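Local coordinates for secreted effector protein SopD (Salmonella typhimurium, PDB 5CPC) that acts inside host cells as a secreted virulence effector, promoting bacterial replication in macrophages and, together with SopB, membrane fission and macropinosome formation during invasion, at residues Lys30-Met34 / Gly35-Lys39. Sequence-based numbering, arbitrary orientation.
Sequences KAIHM and GGWDK
His33 and Asp38 join across a beta turn that leads directly into helix 37-40, with Gly36 at the N-cap. The imidazole donates from ND1 to Asp38 OD2 at 2.7 Å, and an N-H...O angle of 158° makes this a nearly straight His-carboxylate hydrogen bond. The acceptor lies close to the ring plane, and the bond arrives on the syn side of OD2, though tilted out of the carboxylate plane. The carboxylate lies at the ring's edge with the two planes 19° apart, nearly coplanar and not stacked. Ala31 O stands 3.4 Å off one face of the imidazole, nearer its border than its centre. The other carboxylate oxygen, Asp38 OD1, is 3.3 Å from His33 O; since both are acceptors, this approach is not a bond.

Between these partners, Gly35 and Gly36 both have positive phi and nearly identical backbone angles, matching a type III' beta turn. Trp37 N closes it with a hydrogen bond to Met34 O at 3.0 Å.

Trp37 points back toward the incoming chain and meets it with the ring edge. The indole presents its CD1 edge to Ile32, whose CB and CG2 each lie 4.0 Å from CD1, a direction set by chi1 of -172°, which places CG trans to N. Leu53 of helix 49-60 touches both Ile32 and Trp37, while Trp160 of helix 141-160 touches Ile32 and Met34. The apolar side chains thus pack against neighbouring helices, Ile32 and Met34 on both of these and Trp37 on helix 49-60, whereas His33 and Asp38 are exposed. The indole's closest approach to Ile32 is to the backbone: Ile32 O lies in the ring plane, 3.5 Å from Trp37 CD1.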
loop_
_atom_site.group_PDB
_atom_site.type_symbol
_atom_site.label_atom_id
_atom_site.label_comp_id
_atom_site.label_asym_id
_atom_site.label_seq_id
_atom_site.Cartn_x
_atom_site.Cartn_y
_atom_site.Cartn_z
ATOM N N LYS A 30 -8.478 19.178 5.629
ATOM C CA LYS A 30 -7.101 19.578 6.098
ATOM C C LYS A 30 -6.449 20.656 5.186
ATOM O O LYS A 30 -6.335 20.459 3.963
ATOM C CB LYS A 30 -6.198 18.355 6.159
ATOM C CG LYS A 30 -5.559 18.105 7.512
ATOM C CD LYS A 30 -4.223 18.827 7.636
ATOM C CE LYS A 30 -3.212 18.002 8.458
ATOM N NZ LYS A 30 -3.507 17.836 9.933
ATOM N N ALA A 31 -5.983 21.750 5.805
ATOM C CA ALA A 31 -5.402 22.916 5.111
ATOM C C ALA A 31 -4.373 22.653 3.988
ATOM O O ALA A 31 -3.297 22.080 4.213
ATOM C CB ALA A 31 -4.827 23.933 6.142
ATOM N N ILE A 32 -4.701 23.111 2.780
ATOM C CA ILE A 32 -3.754 23.068 1.706
ATOM C C ILE A 32 -2.993 24.400 1.687
ATOM O O ILE A 32 -3.578 25.460 1.868
ATOM C CB ILE A 32 -4.457 22.857 0.419
ATOM C CG1 ILE A 32 -5.052 21.431 0.426
ATOM C CG2 ILE A 32 -3.491 23.178 -0.743
ATOM C CD1 ILE A 32 -5.832 21.085 -0.822
ATOM N N HIS A 33 -1.689 24.334 1.460
ATOM C CA HIS A 33 -0.828 25.493 1.572
ATOM C C HIS A 33 -0.062 25.788 0.299
ATOM O O HIS A 33 0.543 26.849 0.186
ATOM C CB HIS A 33 0.230 25.255 2.680
ATOM C CG HIS A 33 -0.329 24.909 4.033
ATOM N ND1 HIS A 33 -1.069 25.798 4.789
ATOM C CD2 HIS A 33 -0.200 23.783 4.790
ATOM C CE1 HIS A 33 -1.390 25.227 5.945
ATOM N NE2 HIS A 33 -0.876 24.005 5.969
ATOM N N MET A 34 -0.030 24.838 -0.640
ATOM C CA MET A 34 0.826 25.000 -1.799
ATOM C C MET A 34 0.417 26.230 -2.635
ATOM O O MET A 34 -0.735 26.689 -2.591
ATOM C CB MET A 34 0.723 23.779 -2.646
ATOM C CG MET A 34 -0.682 23.678 -3.218
ATOM S SD MET A 34 -0.925 22.143 -4.095
ATOM C CE MET A 34 0.551 22.088 -5.066
ATOM N N GLY A 35 1.341 26.764 -3.407
ATOM C CA GLY A 35 1.020 27.969 -4.235
ATOM C C GLY A 35 0.503 29.212 -3.462
ATOM O O GLY A 35 -0.266 29.999 -4.025
ATOM N N GLY A 36 0.896 29.378 -2.189
ATOM C CA GLY A 36 0.343 30.430 -1.281
ATOM C C GLY A 36 -1.192 30.322 -1.090
ATOM O O GLY A 36 -1.870 31.323 -0.858
ATOM N N TRP A 37 -1.753 29.108 -1.204
ATOM C CA TRP A 37 -3.239 28.894 -1.140
ATOM C C TRP A 37 -3.917 29.490 0.130
ATOM O O TRP A 37 -5.051 30.022 0.044
ATOM C CB TRP A 37 -3.608 27.404 -1.313
ATOM C CG TRP A 37 -5.080 27.158 -1.438
ATOM C CD1 TRP A 37 -5.876 26.414 -0.581
ATOM C CD2 TRP A 37 -5.954 27.667 -2.452
ATOM N NE1 TRP A 37 -7.165 26.431 -1.020
ATOM C CE2 TRP A 37 -7.251 27.162 -2.171
ATOM C CE3 TRP A 37 -5.760 28.481 -3.601
ATOM C CZ2 TRP A 37 -8.367 27.456 -2.964
ATOM C CZ3 TRP A 37 -6.865 28.766 -4.392
ATOM C CH2 TRP A 37 -8.167 28.274 -4.059
ATOM N N ASP A 38 -3.211 29.465 1.264
ATOM C CA ASP A 38 -3.668 30.130 2.486
ATOM C C ASP A 38 -4.278 31.506 2.307
ATOM O O ASP A 38 -5.219 31.841 3.004
ATOM C CB ASP A 38 -2.499 30.285 3.485
ATOM C CG ASP A 38 -1.433 29.193 3.295
ATOM O OD1 ASP A 38 -0.869 29.088 2.088
ATOM O OD2 ASP A 38 -1.208 28.470 4.335
ATOM N N LYS A 39 -3.718 32.339 1.436
ATOM C CA LYS A 39 -4.271 33.641 1.245
ATOM C C LYS A 39 -4.844 33.754 -0.147
ATOM O O LYS A 39 -5.746 34.529 -0.360
ATOM C CB LYS A 39 -3.205 34.721 1.426
ATOM C CG LYS A 39 -2.614 34.872 2.822
ATOM C CD LYS A 39 -1.521 35.985 2.720
ATOM C CE LYS A 39 -2.073 37.482 2.799
ATOM N NZ LYS A 39 -1.408 38.549 1.981
#